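Side-chain contacts in enhancer of mRNA-decapping protein 4 homolog (Drosophila melanogaster, PDB 2VXG), which takes part in mRNA degradation, apparently in decapping, and is required for silencing a subset of endogenous miRNA targets: residues N27-G30 with L31-F34; E95-P98 with K99-E103. One frame throughout, in Å; residues are numbered along the deposited sequence.

Contact 1 of 2, residues N27-G30 with L31-F34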
ATOM      1  N   ASN A  27       6.872  -6.880   9.559  1.00 17.32           N
ATOM      2  CA  ASN A  27       5.692  -6.644  10.402  1.00 18.14           C
ATOM      3  C   ASN A  27       5.882  -5.298  11.119  1.00 18.05           C
ATOM      4  O   ASN A  27       5.812  -5.188  12.339  1.00 16.12           O
ATOM      5  CB  ASN A  27       5.482  -7.822  11.377  1.00 18.58           C
ATOM      6  CG  ASN A  27       4.328  -7.622  12.328  1.00 20.02           C
ATOM      7  OD1 ASN A  27       3.259  -7.145  11.937  1.00 20.60           O
ATOM      8  ND2 ASN A  27       4.527  -8.023  13.583  1.00 23.15           N
ATOM      9  N   ASP A  28       6.220  -4.280  10.355  1.00 18.07           N
ATOM     10  CA  ASP A  28       6.522  -2.986  10.964  1.00 18.85           C
ATOM     11  C   ASP A  28       6.083  -1.890  10.007  1.00 18.30           C
ATOM     12  O   ASP A  28       6.768  -1.565   9.048  1.00 18.24           O
ATOM     13  CB  ASP A  28       8.004  -2.906  11.311  1.00 18.83           C
ATOM     14  CG  ASP A  28       8.394  -1.619  12.013  1.00 19.10           C
ATOM     15  OD1 ASP A  28       7.712  -0.586  11.870  1.00 17.13           O
ATOM     16  OD2 ASP A  28       9.424  -1.669  12.711  1.00 21.95           O
ATOM     17  N   LEU A  29       4.923  -1.317  10.281  1.00 18.91           N
ATOM     18  CA  LEU A  29       4.385  -0.299   9.374  1.00 18.86           C
ATOM     19  C   LEU A  29       5.259   0.937   9.350  1.00 18.22           C
ATOM     20  O   LEU A  29       5.316   1.606   8.339  1.00 19.52           O
ATOM     21  CB  LEU A  29       2.930   0.037   9.715  1.00 19.32           C
ATOM     22  CG  LEU A  29       2.165   0.945   8.725  1.00 19.42           C
ATOM     23  CD1 LEU A  29       2.207   0.494   7.208  1.00 17.98           C
ATOM     24  CD2 LEU A  29       0.737   1.160   9.199  1.00 19.47           C
ATOM     25  N   GLY A  30       5.971   1.222  10.432  1.00 17.90           N
ATOM     26  CA  GLY A  30       6.946   2.319  10.455  1.00 17.23           C
ATOM     27  C   GLY A  30       8.104   2.119   9.463  1.00 16.85           C
ATOM     28  O   GLY A  30       8.587   3.078   8.825  1.00 17.21           O
ATOM     29  N   LEU A  31       8.560   0.882   9.322  1.00 15.57           N
ATOM     30  CA  LEU A  31       9.613   0.581   8.351  1.00 15.71           C
ATOM     31  C   LEU A  31       9.108   0.670   6.900  1.00 14.58           C
ATOM     32  O   LEU A  31       9.823   1.140   6.017  1.00 15.58           O
ATOM     33  CB  LEU A  31      10.176  -0.805   8.623  1.00 15.52           C
ATOM     34  CG  LEU A  31      11.378  -1.184   7.761  1.00 15.26           C
ATOM     35  CD1 LEU A  31      12.602  -0.221   8.070  1.00 16.79           C
ATOM     36  CD2 LEU A  31      11.682  -2.676   8.098  1.00 16.28           C
ATOM     37  N   VAL A  32       7.875   0.236   6.688  1.00 15.37           N
ATOM     38  CA  VAL A  32       7.192   0.417   5.428  1.00 16.33           C
ATOM     39  C   VAL A  32       7.132   1.905   5.071  1.00 17.27           C
ATOM     40  O   VAL A  32       7.472   2.266   3.929  1.00 17.63           O
ATOM     41  CB  VAL A  32       5.778  -0.224   5.426  1.00 16.12           C
ATOM     42  CG1 VAL A  32       5.050   0.083   4.085  1.00 15.52           C
ATOM     43  CG2 VAL A  32       5.877  -1.750   5.653  1.00 16.00           C
ATOM     44  N   GLU A  33       6.693   2.747   6.018  1.00 18.95           N
ATOM     45  CA  GLU A  33       6.665   4.211   5.787  1.00 20.05           C
ATOM     46  C   GLU A  33       8.017   4.809   5.469  1.00 19.43           C
ATOM     47  O   GLU A  33       8.132   5.546   4.497  1.00 18.90           O
ATOM     48  CB  GLU A  33       6.009   4.950   6.927  1.00 20.34           C
ATOM     49  CG  GLU A  33       4.579   4.625   7.061  1.00 22.72           C
ATOM     50  CD  GLU A  33       3.908   5.377   8.208  1.00 25.35           C
ATOM     51  OE1 GLU A  33       4.114   6.618   8.284  1.00 26.20           O
ATOM     52  OE2 GLU A  33       3.176   4.712   9.018  1.00 30.56           O
ATOM     53  N   PHE A  34       9.051   4.431   6.230  1.00 19.38           N
ATOM     54  CA  PHE A  34      10.466   4.755   5.910  1.00 18.94           C
ATOM     55  C   PHE A  34      10.806   4.363   4.469  1.00 18.51           C
ATOM     56  O   PHE A  34      11.404   5.143   3.709  1.00 18.30           O
ATOM     57  CB  PHE A  34      11.398   4.009   6.919  1.00 18.58           C
ATOM     58  CG  PHE A  34      12.893   3.990   6.532  1.00 17.90           C
ATOM     59  CD1 PHE A  34      13.745   5.013   6.944  1.00 19.80           C
ATOM     60  CD2 PHE A  34      13.416   2.928   5.815  1.00 16.53           C
ATOM     61  CE1 PHE A  34      15.092   4.999   6.627  1.00 18.17           C
ATOM     62  CE2 PHE A  34      14.737   2.887   5.493  1.00 17.65           C
ATOM     63  CZ  PHE A  34      15.596   3.921   5.896  1.00 18.16           C
TER

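Contact 2 of 2, residues E95-P98 with K99-E103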
ATOM      1  N   GLU A  95      -7.423 -14.172  -8.017  1.00 21.60           N
ATOM      2  CA  GLU A  95      -7.840 -14.991  -6.880  1.00 22.06           C
ATOM      3  C   GLU A  95      -7.663 -14.284  -5.525  1.00 21.65           C
ATOM      4  O   GLU A  95      -8.512 -14.385  -4.637  1.00 21.01           O
ATOM      5  CB  GLU A  95      -7.000 -16.264  -6.856  1.00 21.93           C
ATOM      6  CG  GLU A  95      -7.438 -17.274  -5.816  1.00 23.56           C
ATOM      7  CD  GLU A  95      -6.345 -18.235  -5.369  1.00 24.31           C
ATOM      8  OE1 GLU A  95      -6.683 -19.145  -4.596  1.00 30.06           O
ATOM      9  OE2 GLU A  95      -5.169 -18.074  -5.758  1.00 26.13           O
ATOM     10  N   HIS A  96      -6.555 -13.574  -5.361  1.00 21.02           N
ATOM     11  CA  HIS A  96      -6.211 -12.972  -4.069  1.00 20.95           C
ATOM     12  C   HIS A  96      -6.789 -11.561  -3.885  1.00 20.76           C
ATOM     13  O   HIS A  96      -7.155 -11.196  -2.782  1.00 18.40           O
ATOM     14  CB  HIS A  96      -4.677 -12.931  -3.913  1.00 20.40           C
ATOM     15  CG  HIS A  96      -4.203 -12.560  -2.539  1.00 21.86           C
ATOM     16  ND1 HIS A  96      -4.818 -13.009  -1.388  1.00 21.32           N
ATOM     17  CD2 HIS A  96      -3.140 -11.823  -2.130  1.00 20.84           C
ATOM     18  CE1 HIS A  96      -4.169 -12.548  -0.335  1.00 20.55           C
ATOM     19  NE2 HIS A  96      -3.145 -11.827  -0.754  1.00 20.87           N
ATOM     20  N   ALA A  97      -6.884 -10.778  -4.959  1.00 21.00           N
ATOM     21  CA  ALA A  97      -7.376  -9.376  -4.851  1.00 21.49           C
ATOM     22  C   ALA A  97      -8.754  -9.241  -4.215  1.00 22.12           C
ATOM     23  O   ALA A  97      -8.977  -8.345  -3.401  1.00 22.20           O
ATOM     24  CB  ALA A  97      -7.380  -8.692  -6.239  1.00 22.16           C
ATOM     25  N   PRO A  98      -9.720 -10.081  -4.610  1.00 22.59           N
ATOM     26  CA  PRO A  98     -11.044  -9.978  -3.945  1.00 22.90           C
ATOM     27  C   PRO A  98     -10.967  -9.924  -2.431  1.00 23.10           C
ATOM     28  O   PRO A  98     -11.611  -9.066  -1.820  1.00 24.96           O
ATOM     29  CB  PRO A  98     -11.760 -11.249  -4.415  1.00 23.55           C
ATOM     30  CG  PRO A  98     -11.204 -11.431  -5.806  1.00 22.84           C
ATOM     31  CD  PRO A  98      -9.744 -11.092  -5.678  1.00 23.28           C
ATOM     32  N   LYS A  99     -10.179 -10.808  -1.840  1.00 21.98           N
ATOM     33  CA  LYS A  99     -10.032 -10.848  -0.395  1.00 21.79           C
ATOM     34  C   LYS A  99      -9.342  -9.618   0.118  1.00 20.73           C
ATOM     35  O   LYS A  99      -9.815  -9.013   1.041  1.00 19.25           O
ATOM     36  CB  LYS A  99      -9.290 -12.092   0.064  1.00 23.62           C
ATOM     37  CG  LYS A  99     -10.173 -13.337   0.127  1.00 26.30           C
ATOM     38  CD  LYS A  99     -10.129 -14.158  -1.156  1.00 30.01           C
ATOM     39  CE  LYS A  99     -11.196 -15.265  -1.142  1.00 30.26           C
ATOM     40  NZ  LYS A  99     -12.062 -15.235  -2.379  1.00 33.96           N
ATOM     41  N   VAL A 100      -8.228  -9.227  -0.508  1.00 19.48           N
ATOM     42  CA  VAL A 100      -7.493  -8.044  -0.054  1.00 17.75           C
ATOM     43  C   VAL A 100      -8.354  -6.793  -0.178  1.00 17.17           C
ATOM     44  O   VAL A 100      -8.370  -5.974   0.701  1.00 14.39           O
ATOM     45  CB  VAL A 100      -6.190  -7.892  -0.846  1.00 17.60           C
ATOM     46  CG1 VAL A 100      -5.485  -6.563  -0.582  1.00 15.11           C
ATOM     47  CG2 VAL A 100      -5.279  -9.114  -0.560  1.00 14.90           C
ATOM     48  N   LEU A 101      -9.110  -6.658  -1.263  1.00 18.18           N
ATOM     49  CA  LEU A 101      -9.924  -5.444  -1.408  1.00 18.50           C
ATOM     50  C   LEU A 101     -11.109  -5.368  -0.476  1.00 18.69           C
ATOM     51  O   LEU A 101     -11.527  -4.261  -0.096  1.00 18.13           O
ATOM     52  CB  LEU A 101     -10.392  -5.264  -2.853  1.00 19.13           C
ATOM     53  CG  LEU A 101      -9.307  -5.204  -3.901  1.00 18.93           C
ATOM     54  CD1 LEU A 101      -9.916  -5.110  -5.298  1.00 20.83           C
ATOM     55  CD2 LEU A 101      -8.355  -4.056  -3.576  1.00 24.13           C
ATOM     56  N   THR A 102     -11.696  -6.517  -0.164  1.00 19.70           N
ATOM     57  CA  THR A 102     -12.805  -6.596   0.783  1.00 20.11           C
ATOM     58  C   THR A 102     -12.360  -6.116   2.187  1.00 19.88           C
ATOM     59  O   THR A 102     -13.092  -5.401   2.888  1.00 19.46           O
ATOM     60  CB  THR A 102     -13.327  -8.052   0.840  1.00 21.20           C
ATOM     61  OG1 THR A 102     -13.908  -8.388  -0.425  1.00 22.71           O
ATOM     62  CG2 THR A 102     -14.345  -8.234   1.927  1.00 21.65           C
ATOM     63  N   GLU A 103     -11.162  -6.536   2.593  1.00 20.55           N
ATOM     64  CA  GLU A 103     -10.596  -6.103   3.865  1.00 19.75           C
ATOM     65  C   GLU A 103     -10.139  -4.635   3.836  1.00 19.01           C
ATOM     66  O   GLU A 103     -10.317  -3.923   4.820  1.00 18.78           O
ATOM     67  CB  GLU A 103      -9.421  -7.011   4.253  1.00 20.87           C
ATOM     68  CG  GLU A 103      -8.960  -6.898   5.711  1.00 22.61           C
ATOM     69  CD  GLU A 103     -10.050  -7.211   6.787  1.00 26.92           C
ATOM     70  OE1 GLU A 103     -11.116  -7.747   6.460  1.00 30.18           O
ATOM     71  OE2 GLU A 103      -9.815  -6.930   7.992  1.00 27.79           O
TER
HETATM   72  O   HOH W   1     -10.934 -15.395  -5.152  1.00 29.84           O

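Contact 1 of 2, residues N27-G30 with L31-F34
Leu31 meets Asp28 through both backbone and side chain. Its N donates to Asp28 OD1 at 3.1 Å, with an N-H...O angle of 148°. The N-H comes from above the carboxylate plane, 69° out of it. The same N also makes a weak bond to Asp28 O. Asp28 CG lies anti to its N (chi1 -177°), which brings the carboxylate to this amide of the first turn, the N-cap bond. There its CG rests 3.9 Å from Leu31 CB, and the two side chains cross at about a right angle. Beyond this contact Leu31 packs on Met3 and Ile7 of helix 2-13.

Val32 N donates to Asp28 O at 3.2 Å. This opens the alpha-helical bonding of helix 29-38, with Asp28 as its N-cap. The preceding helix, 16-25, gives way at Asn27, which has positive phi. With an alanine in place of Asp28 the carboxylate cap is lost, and Leu31 N would probably be left to the weak bond to that residue's backbone O. Val32 CB also packs 4.1 Å from Leu29 CD1. Val32 is buried, against Leu60 and Gln63 of helix 54-66.

Glu33 N bonds Leu29 O at 2.9 Å. Its side chain runs back past that carbonyl, with CG 3.4 Å from Leu29 O. OE2 passes 3.9 Å from Leu29 CG, but its strong partner is Lys75 NZ, in a salt bridge.

Phe34 N closes the next turn on Gly30 O at 3.0 Å. Its CB lies close to that oxygen, and the side chain packs on Ile7 and Lys8 of helix 2-13.

Contact 2 of 2, residues E95-P98 with K99-E103
Val100 CG2 is set anti to its own carbonyl carbon, and His96 CG anti to its own N (chi1 -170°). Together these torsions bring the methyl over one face of the imidazole. The pair is one turn apart in helix 91-114, an i to i+4 contact in the C-terminal all-helical domain of the protein. CG2 lies 3.6 Å from the centroid of the His96 ring, 18° off its normal. This is a CH-pi contact, displaced toward the rim, with NE2 the nearest ring atom. Both residues also touch Leu58 of helix 54-66.

Val100 N donates to His96 O at 3.2 Å, and Lys99 N adds a weak bond to the same oxygen. Leu101 N bonds Ala97 O at 2.7 Å. Leu101 CB and CG pack against that carbonyl, and its side chain continues to Ile131 and Tyr134 of helix 121-134.

Pro98 has no N-H to give to the turn before, and the helix is kinked there. Glu95 O is 4.8 Å from Lys99 N, too far to bond, and accepts from a water instead. That water accepts from Lys99 NZ at 3.0 Å. Lys99 bends at chi2 and chi4 to reach it.

Thr102 is a known phosphorylation site, unmodified here. A phosphate on OG1 would probably end its donation to Pro98 O. In this state Pro98 O is gripped twice by Thr102. The amide N comes in at 3.0 Å on one face of the carbonyl plane. The hydroxyl OG1 donates from the opposite face, 2.8 Å from Pro98 O and tilted 31° out of the plane.

Contact 1 comes first along the chain, at the start of helix 29-38. Contact 2 follows, near the beginning of helix 91-114. Their centres are about 22 Å apart, and their nearest atoms about 13 Å apart, so they do not touch. They lie on opposite sides of the chain's centre. Both fall in the conserved C-terminal region of Ge-1, a helical piece of the longer protein without strands. Helix 54-66 lies between them in sequence and is touched by both. The two sites are thus separate local features of different helices that pack on one common helix. Conserved features of this region are required for P-body localization, though whether these two turns contribute is not established.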